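Long-range contact in tumor necrosis factor receptor superfamily member 16 (Rattus norvegicus, PDB 1SG1), which probably binds nerve growth factor and related neurotrophins at the cell surface through its cysteine-rich extracellular repeats: residues 116-128 with 132-144. Numbering follows the deposited sequence.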
ATOM      1  N   THR C 116     -15.234  -8.815  -9.284  1.00 35.17           N
ATOM      2  CA  THR C 116     -15.832  -7.662  -9.943  1.00 33.97           C
ATOM      3  C   THR C 116     -17.352  -7.704  -9.974  1.00 34.14           C
ATOM      4  O   THR C 116     -17.933  -8.695 -10.420  1.00 31.47           O
ATOM      5  CB  THR C 116     -15.405  -7.602 -11.409  1.00 32.23           C
ATOM      6  OG1 THR C 116     -13.986  -7.700 -11.502  1.00 34.66           O
ATOM      7  CG2 THR C 116     -15.875  -6.313 -12.054  1.00 33.44           C
ATOM      8  N   VAL C 117     -17.984  -6.628  -9.508  1.00 35.06           N
ATOM      9  CA  VAL C 117     -19.443  -6.493  -9.571  1.00 37.26           C
ATOM     10  C   VAL C 117     -19.753  -5.545 -10.734  1.00 38.76           C
ATOM     11  O   VAL C 117     -19.478  -4.339 -10.645  1.00 38.02           O
ATOM     12  CB  VAL C 117     -20.033  -5.844  -8.328  1.00 38.61           C
ATOM     13  CG1 VAL C 117     -21.527  -5.610  -8.543  1.00 38.63           C
ATOM     14  CG2 VAL C 117     -19.800  -6.715  -7.118  1.00 38.03           C
ATOM     15  N   CYS C 118     -20.314  -6.071 -11.822  1.00 39.22           N
ATOM     16  CA  CYS C 118     -20.638  -5.235 -12.985  1.00 39.95           C
ATOM     17  C   CYS C 118     -22.055  -4.685 -13.059  1.00 37.91           C
ATOM     18  O   CYS C 118     -22.918  -5.021 -12.269  1.00 35.85           O
ATOM     19  CB  CYS C 118     -20.345  -5.979 -14.275  1.00 41.39           C
ATOM     20  SG  CYS C 118     -18.585  -6.340 -14.486  1.00 45.54           S
ATOM     21  N   GLU C 119     -22.281  -3.853 -14.063  1.00 38.83           N
ATOM     22  CA  GLU C 119     -23.565  -3.197 -14.263  1.00 39.58           C
ATOM     23  C   GLU C 119     -23.843  -2.952 -15.743  1.00 39.97           C
ATOM     24  O   GLU C 119     -22.958  -2.558 -16.497  1.00 38.71           O
ATOM     25  CB  GLU C 119     -23.523  -1.872 -13.521  1.00 39.37           C
ATOM     26  CG  GLU C 119     -24.677  -0.942 -13.694  1.00 38.37           C
ATOM     27  CD  GLU C 119     -24.447   0.341 -12.919  1.00 39.55           C
ATOM     28  OE1 GLU C 119     -23.490   1.084 -13.242  1.00 38.52           O
ATOM     29  OE2 GLU C 119     -25.210   0.597 -11.970  1.00 41.82           O
ATOM     30  N   GLU C 120     -25.077  -3.216 -16.154  1.00 40.79           N
ATOM     31  CA  GLU C 120     -25.500  -2.980 -17.520  1.00 40.94           C
ATOM     32  C   GLU C 120     -25.676  -1.469 -17.426  1.00 39.54           C
ATOM     33  O   GLU C 120     -26.345  -0.986 -16.504  1.00 36.71           O
ATOM     34  CB  GLU C 120     -26.844  -3.661 -17.762  1.00 45.44           C
ATOM     35  CG  GLU C 120     -27.101  -4.121 -19.180  1.00 50.14           C
ATOM     36  CD  GLU C 120     -26.164  -5.235 -19.618  1.00 52.42           C
ATOM     37  OE1 GLU C 120     -25.804  -6.080 -18.768  1.00 52.57           O
ATOM     38  OE2 GLU C 120     -25.802  -5.270 -20.817  1.00 53.36           O
ATOM     39  N   CYS C 121     -25.044  -0.734 -18.344  1.00 38.48           N
ATOM     40  CA  CYS C 121     -25.091   0.724 -18.352  1.00 35.36           C
ATOM     41  C   CYS C 121     -26.507   1.276 -18.375  1.00 39.33           C
ATOM     42  O   CYS C 121     -27.340   0.899 -19.203  1.00 37.10           O
ATOM     43  CB  CYS C 121     -24.273   1.272 -19.528  1.00 32.05           C
ATOM     44  SG  CYS C 121     -22.470   1.017 -19.368  1.00 34.39           S
ATOM     45  N   PRO C 122     -26.809   2.179 -17.440  1.00 42.26           N
ATOM     46  CA  PRO C 122     -28.150   2.751 -17.398  1.00 44.45           C
ATOM     47  C   PRO C 122     -28.413   3.760 -18.509  1.00 47.99           C
ATOM     48  O   PRO C 122     -27.530   4.086 -19.311  1.00 48.62           O
ATOM     49  CB  PRO C 122     -28.214   3.376 -16.008  1.00 43.72           C
ATOM     50  CG  PRO C 122     -26.826   3.828 -15.797  1.00 45.26           C
ATOM     51  CD  PRO C 122     -25.993   2.668 -16.316  1.00 43.59           C
ATOM     52  N   GLU C 123     -29.650   4.239 -18.547  1.00 50.82           N
ATOM     53  CA  GLU C 123     -30.083   5.211 -19.531  1.00 51.70           C
ATOM     54  C   GLU C 123     -29.155   6.402 -19.446  1.00 48.99           C
ATOM     55  O   GLU C 123     -28.935   6.924 -18.375  1.00 48.14           O
ATOM     56  CB  GLU C 123     -31.515   5.663 -19.223  1.00 57.71           C
ATOM     57  CG  GLU C 123     -32.499   5.519 -20.385  1.00 64.93           C
ATOM     58  CD  GLU C 123     -33.528   4.407 -20.157  1.00 68.60           C
ATOM     59  OE1 GLU C 123     -34.353   4.534 -19.215  1.00 68.65           O
ATOM     60  OE2 GLU C 123     -33.508   3.411 -20.922  1.00 69.61           O
ATOM     61  N   GLY C 124     -28.601   6.813 -20.577  1.00 47.18           N
ATOM     62  CA  GLY C 124     -27.726   7.965 -20.587  1.00 45.92           C
ATOM     63  C   GLY C 124     -26.236   7.741 -20.441  1.00 44.27           C
ATOM     64  O   GLY C 124     -25.483   8.712 -20.419  1.00 43.20           O
ATOM     65  N   THR C 125     -25.804   6.488 -20.330  1.00 43.98           N
ATOM     66  CA  THR C 125     -24.377   6.191 -20.184  1.00 43.58           C
ATOM     67  C   THR C 125     -23.934   5.052 -21.081  1.00 43.20           C
ATOM     68  O   THR C 125     -24.752   4.329 -21.643  1.00 43.99           O
ATOM     69  CB  THR C 125     -23.981   5.835 -18.717  1.00 43.78           C
ATOM     70  OG1 THR C 125     -24.491   4.538 -18.366  1.00 41.64           O
ATOM     71  CG2 THR C 125     -24.518   6.887 -17.752  1.00 42.52           C
ATOM     72  N   TYR C 126     -22.627   4.889 -21.204  1.00 42.24           N
ATOM     73  CA  TYR C 126     -22.099   3.852 -22.057  1.00 40.99           C
ATOM     74  C   TYR C 126     -20.800   3.336 -21.489  1.00 42.27           C
ATOM     75  O   TYR C 126     -20.260   3.884 -20.527  1.00 42.98           O
ATOM     76  CB  TYR C 126     -21.809   4.413 -23.446  1.00 40.98           C
ATOM     77  CG  TYR C 126     -20.599   5.324 -23.459  1.00 39.88           C
ATOM     78  CD1 TYR C 126     -20.632   6.570 -22.822  1.00 40.73           C
ATOM     79  CD2 TYR C 126     -19.401   4.918 -24.050  1.00 39.09           C
ATOM     80  CE1 TYR C 126     -19.504   7.384 -22.771  1.00 38.30           C
ATOM     81  CE2 TYR C 126     -18.268   5.723 -24.006  1.00 38.44           C
ATOM     82  CZ  TYR C 126     -18.326   6.954 -23.367  1.00 39.07           C
ATOM     83  OH  TYR C 126     -17.212   7.767 -23.339  1.00 39.83           O
ATOM     84  N   SER C 127     -20.308   2.272 -22.104  1.00 44.10           N
ATOM     85  CA  SER C 127     -19.047   1.678 -21.731  1.00 47.02           C
ATOM     86  C   SER C 127     -18.452   1.254 -23.037  1.00 48.17           C
ATOM     87  O   SER C 127     -18.990   0.415 -23.735  1.00 47.79           O
ATOM     88  CB  SER C 127     -19.216   0.462 -20.815  1.00 51.42           C
ATOM     89  OG  SER C 127     -17.942  -0.080 -20.482  1.00 49.61           O
ATOM     90  N   ASP C 128     -17.331   1.877 -23.344  1.00 52.02           N
ATOM     91  CA  ASP C 128     -16.567   1.664 -24.559  1.00 53.88           C
ATOM     92  C   ASP C 128     -15.741   0.388 -24.556  1.00 53.67           C
ATOM     93  O   ASP C 128     -15.500  -0.194 -25.602  1.00 54.29           O
ATOM     94  CB  ASP C 128     -15.612   2.844 -24.734  1.00 56.68           C
ATOM     95  CG  ASP C 128     -15.837   3.582 -26.012  1.00 57.73           C
ATOM     96  OD1 ASP C 128     -15.574   2.992 -27.076  1.00 60.71           O
ATOM     97  OD2 ASP C 128     -16.275   4.749 -25.952  1.00 59.92           O
ATOM     98  N   HIS C 132     -12.254  -4.385 -15.951  1.00 32.77           N
ATOM     99  CA  HIS C 132     -12.861  -4.343 -14.638  1.00 32.35           C
ATOM    100  C   HIS C 132     -12.436  -3.133 -13.829  1.00 31.54           C
ATOM    101  O   HIS C 132     -12.247  -3.219 -12.637  1.00 28.80           O
ATOM    102  CB  HIS C 132     -12.585  -5.650 -13.882  1.00 35.57           C
ATOM    103  CG  HIS C 132     -11.132  -5.965 -13.719  1.00 36.54           C
ATOM    104  ND1 HIS C 132     -10.374  -5.465 -12.683  1.00 38.11           N
ATOM    105  CD2 HIS C 132     -10.293  -6.704 -14.480  1.00 38.21           C
ATOM    106  CE1 HIS C 132      -9.126  -5.880 -12.813  1.00 36.30           C
ATOM    107  NE2 HIS C 132      -9.051  -6.632 -13.894  1.00 38.59           N
ATOM    108  N   VAL C 133     -12.308  -1.998 -14.498  1.00 30.42           N
ATOM    109  CA  VAL C 133     -11.912  -0.760 -13.837  1.00 32.31           C
ATOM    110  C   VAL C 133     -12.748   0.413 -14.303  1.00 34.36           C
ATOM    111  O   VAL C 133     -12.880   1.404 -13.589  1.00 35.39           O
ATOM    112  CB  VAL C 133     -10.426  -0.413 -14.099  1.00 29.97           C
ATOM    113  CG1 VAL C 133      -9.535  -1.477 -13.513  1.00 35.21           C
ATOM    114  CG2 VAL C 133     -10.172  -0.287 -15.572  1.00 33.46           C
ATOM    115  N   ASP C 134     -13.316   0.293 -15.503  1.00 34.69           N
ATOM    116  CA  ASP C 134     -14.115   1.371 -16.094  1.00 33.39           C
ATOM    117  C   ASP C 134     -15.594   1.364 -15.800  1.00 32.54           C
ATOM    118  O   ASP C 134     -16.287   0.396 -16.096  1.00 33.57           O
ATOM    119  CB  ASP C 134     -13.947   1.398 -17.617  1.00 35.32           C
ATOM    120  CG  ASP C 134     -12.629   1.997 -18.048  1.00 35.43           C
ATOM    121  OD1 ASP C 134     -12.169   2.944 -17.373  1.00 42.95           O
ATOM    122  OD2 ASP C 134     -12.065   1.550 -19.065  1.00 34.16           O
ATOM    123  N   PRO C 135     -16.103   2.458 -15.219  1.00 28.68           N
ATOM    124  CA  PRO C 135     -17.520   2.605 -14.890  1.00 24.23           C
ATOM    125  C   PRO C 135     -18.231   3.147 -16.131  1.00 23.45           C
ATOM    126  O   PRO C 135     -17.586   3.625 -17.052  1.00 19.89           O
ATOM    127  CB  PRO C 135     -17.497   3.598 -13.739  1.00 28.55           C
ATOM    128  CG  PRO C 135     -16.383   4.504 -14.127  1.00 31.40           C
ATOM    129  CD  PRO C 135     -15.315   3.581 -14.684  1.00 29.27           C
ATOM    130  N   CYS C 136     -19.556   3.046 -16.174  1.00 25.24           N
ATOM    131  CA  CYS C 136     -20.317   3.548 -17.315  1.00 27.25           C
ATOM    132  C   CYS C 136     -20.162   5.058 -17.304  1.00 27.95           C
ATOM    133  O   CYS C 136     -20.189   5.687 -16.253  1.00 30.79           O
ATOM    134  CB  CYS C 136     -21.778   3.131 -17.204  1.00 27.58           C
ATOM    135  SG  CYS C 136     -22.071   1.326 -17.388  1.00 31.27           S
ATOM    136  N   LEU C 137     -19.964   5.641 -18.474  1.00 29.59           N
ATOM    137  CA  LEU C 137     -19.749   7.070 -18.558  1.00 27.83           C
ATOM    138  C   LEU C 137     -20.936   7.850 -19.091  1.00 30.07           C
ATOM    139  O   LEU C 137     -21.809   7.306 -19.782  1.00 29.29           O
ATOM    140  CB  LEU C 137     -18.516   7.346 -19.430  1.00 28.32           C
ATOM    141  CG  LEU C 137     -17.187   6.756 -18.939  1.00 24.00           C
ATOM    142  CD1 LEU C 137     -16.064   7.339 -19.754  1.00 26.41           C
ATOM    143  CD2 LEU C 137     -16.961   7.093 -17.484  1.00 28.34           C
ATOM    144  N   PRO C 138     -21.006   9.138 -18.746  1.00 33.17           N
ATOM    145  CA  PRO C 138     -22.116   9.952 -19.234  1.00 33.12           C
ATOM    146  C   PRO C 138     -21.925  10.290 -20.710  1.00 33.34           C
ATOM    147  O   PRO C 138     -20.854  10.702 -21.134  1.00 32.70           O
ATOM    148  CB  PRO C 138     -22.095  11.175 -18.299  1.00 36.56           C
ATOM    149  CG  PRO C 138     -20.699  11.259 -17.847  1.00 34.84           C
ATOM    150  CD  PRO C 138     -20.320   9.809 -17.632  1.00 34.52           C
ATOM    151  N   CYS C 139     -22.977  10.083 -21.487  1.00 37.61           N
ATOM    152  CA  CYS C 139     -22.947  10.330 -22.926  1.00 39.80           C
ATOM    153  C   CYS C 139     -22.583  11.759 -23.313  1.00 39.91           C
ATOM    154  O   CYS C 139     -22.895  12.714 -22.590  1.00 41.29           O
ATOM    155  CB  CYS C 139     -24.307  10.015 -23.551  1.00 40.08           C
ATOM    156  SG  CYS C 139     -24.891   8.282 -23.583  1.00 45.86           S
ATOM    157  N   THR C 140     -21.918  11.897 -24.459  1.00 38.51           N
ATOM    158  CA  THR C 140     -21.588  13.209 -24.991  1.00 37.21           C
ATOM    159  C   THR C 140     -22.863  13.722 -25.667  1.00 35.98           C
ATOM    160  O   THR C 140     -23.526  12.987 -26.397  1.00 31.55           O
ATOM    161  CB  THR C 140     -20.505  13.134 -26.083  1.00 38.93           C
ATOM    162  OG1 THR C 140     -19.216  13.009 -25.483  1.00 41.29           O
ATOM    163  CG2 THR C 140     -20.528  14.384 -26.950  1.00 41.88           C
ATOM    164  N   VAL C 141     -23.215  14.977 -25.427  1.00 37.92           N
ATOM    165  CA  VAL C 141     -24.399  15.533 -26.075  1.00 42.12           C
ATOM    166  C   VAL C 141     -23.951  16.432 -27.222  1.00 41.29           C
ATOM    167  O   VAL C 141     -23.396  17.505 -26.981  1.00 41.75           O
ATOM    168  CB  VAL C 141     -25.243  16.365 -25.100  1.00 43.20           C
ATOM    169  CG1 VAL C 141     -26.528  16.797 -25.771  1.00 46.97           C
ATOM    170  CG2 VAL C 141     -25.550  15.558 -23.861  1.00 48.08           C
ATOM    171  N   CYS C 142     -24.169  15.982 -28.459  1.00 42.07           N
ATOM    172  CA  CYS C 142     -23.793  16.759 -29.636  1.00 44.70           C
ATOM    173  C   CYS C 142     -24.531  18.084 -29.660  1.00 44.86           C
ATOM    174  O   CYS C 142     -25.693  18.170 -29.273  1.00 42.53           O
ATOM    175  CB  CYS C 142     -24.119  16.033 -30.940  1.00 44.54           C
ATOM    176  SG  CYS C 142     -23.126  14.583 -31.414  1.00 49.03           S
ATOM    177  N   GLU C 143     -23.840  19.109 -30.139  1.00 48.50           N
ATOM    178  CA  GLU C 143     -24.379  20.459 -30.231  1.00 52.47           C
ATOM    179  C   GLU C 143     -25.463  20.620 -31.300  1.00 52.37           C
ATOM    180  O   GLU C 143     -25.474  19.910 -32.302  1.00 50.38           O
ATOM    181  CB  GLU C 143     -23.229  21.425 -30.498  1.00 56.48           C
ATOM    182  CG  GLU C 143     -22.343  21.641 -29.291  1.00 61.86           C
ATOM    183  CD  GLU C 143     -22.746  22.870 -28.513  1.00 63.23           C
ATOM    184  OE1 GLU C 143     -23.961  23.135 -28.416  1.00 65.52           O
ATOM    185  OE2 GLU C 143     -21.852  23.569 -27.997  1.00 65.73           O
ATOM    186  N   ASP C 144     -26.371  21.570 -31.080  1.00 53.01           N
ATOM    187  CA  ASP C 144     -27.452  21.812 -32.022  1.00 54.99           C
ATOM    188  C   ASP C 144     -26.927  22.085 -33.417  1.00 54.21           C
ATOM    189  O   ASP C 144     -27.617  21.881 -34.405  1.00 55.86           O
ATOM    190  CB  ASP C 144     -28.306  22.981 -31.546  1.00 58.56           C
ATOM    191  CG  ASP C 144     -29.111  22.642 -30.305  1.00 61.83           C
ATOM    192  OD1 ASP C 144     -29.944  21.709 -30.379  1.00 63.75           O
ATOM    193  OD2 ASP C 144     -28.908  23.304 -29.262  1.00 62.48           O
TER
HETATM  194  O   HOH W   1     -20.654   1.775 -13.966  1.00 36.90           O
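Y126 and L137 form the hydrogen-bonded pair of a short antiparallel beta hairpin, strands 125-126 and 137-138, in a cysteine-rich repeat of the TNF-receptor type. Three backbone bonds define it. The firmest evidence is L137 N to Y126 O, 2.7 Å, with the donor in the carbonyl plane; Y126 N returns a bond to L137 O, whose position is less certain. Beyond the non-hydrogen-bonded pair T125 and P138, C139 N reaches G124 O at 3.0 Å, nearly straight at 169°.

The covalent tie is the disulfide C121-C136, whose chi3 of -87° is close to the relaxed right angle. C139, next after strand 137-138, is joined by a disulfide to C152, while C118, ahead of the hairpin, is joined to C100.

Among side chains, the Y126 ring crosses L137 obliquely, its CE1 lying 3.5 Å from L137 CB, while P138 O sits at the ring edge. With chi1 at 72°, T125 OG1 stands between its own N and carbonyl carbon, and from there it joins T125 N in gripping P122 O from one face, which reinforces the type II turn 122-125. A valine here would probably leave P122 O with the backbone N as its one donor from T125 and make the turn less firmly held.

Solvent and a chain of another protein, probably the neurotrophin, border the contact: P138 and L137 pack on an aromatic side chain of that chain, and E119 OE1 forms a salt bridge with a basic side chain of the same partner chain. The same E119 OE1 accepts from a water at 3.0 Å, and that water accepts a hydrogen bond from C136 N at 2.8 Å.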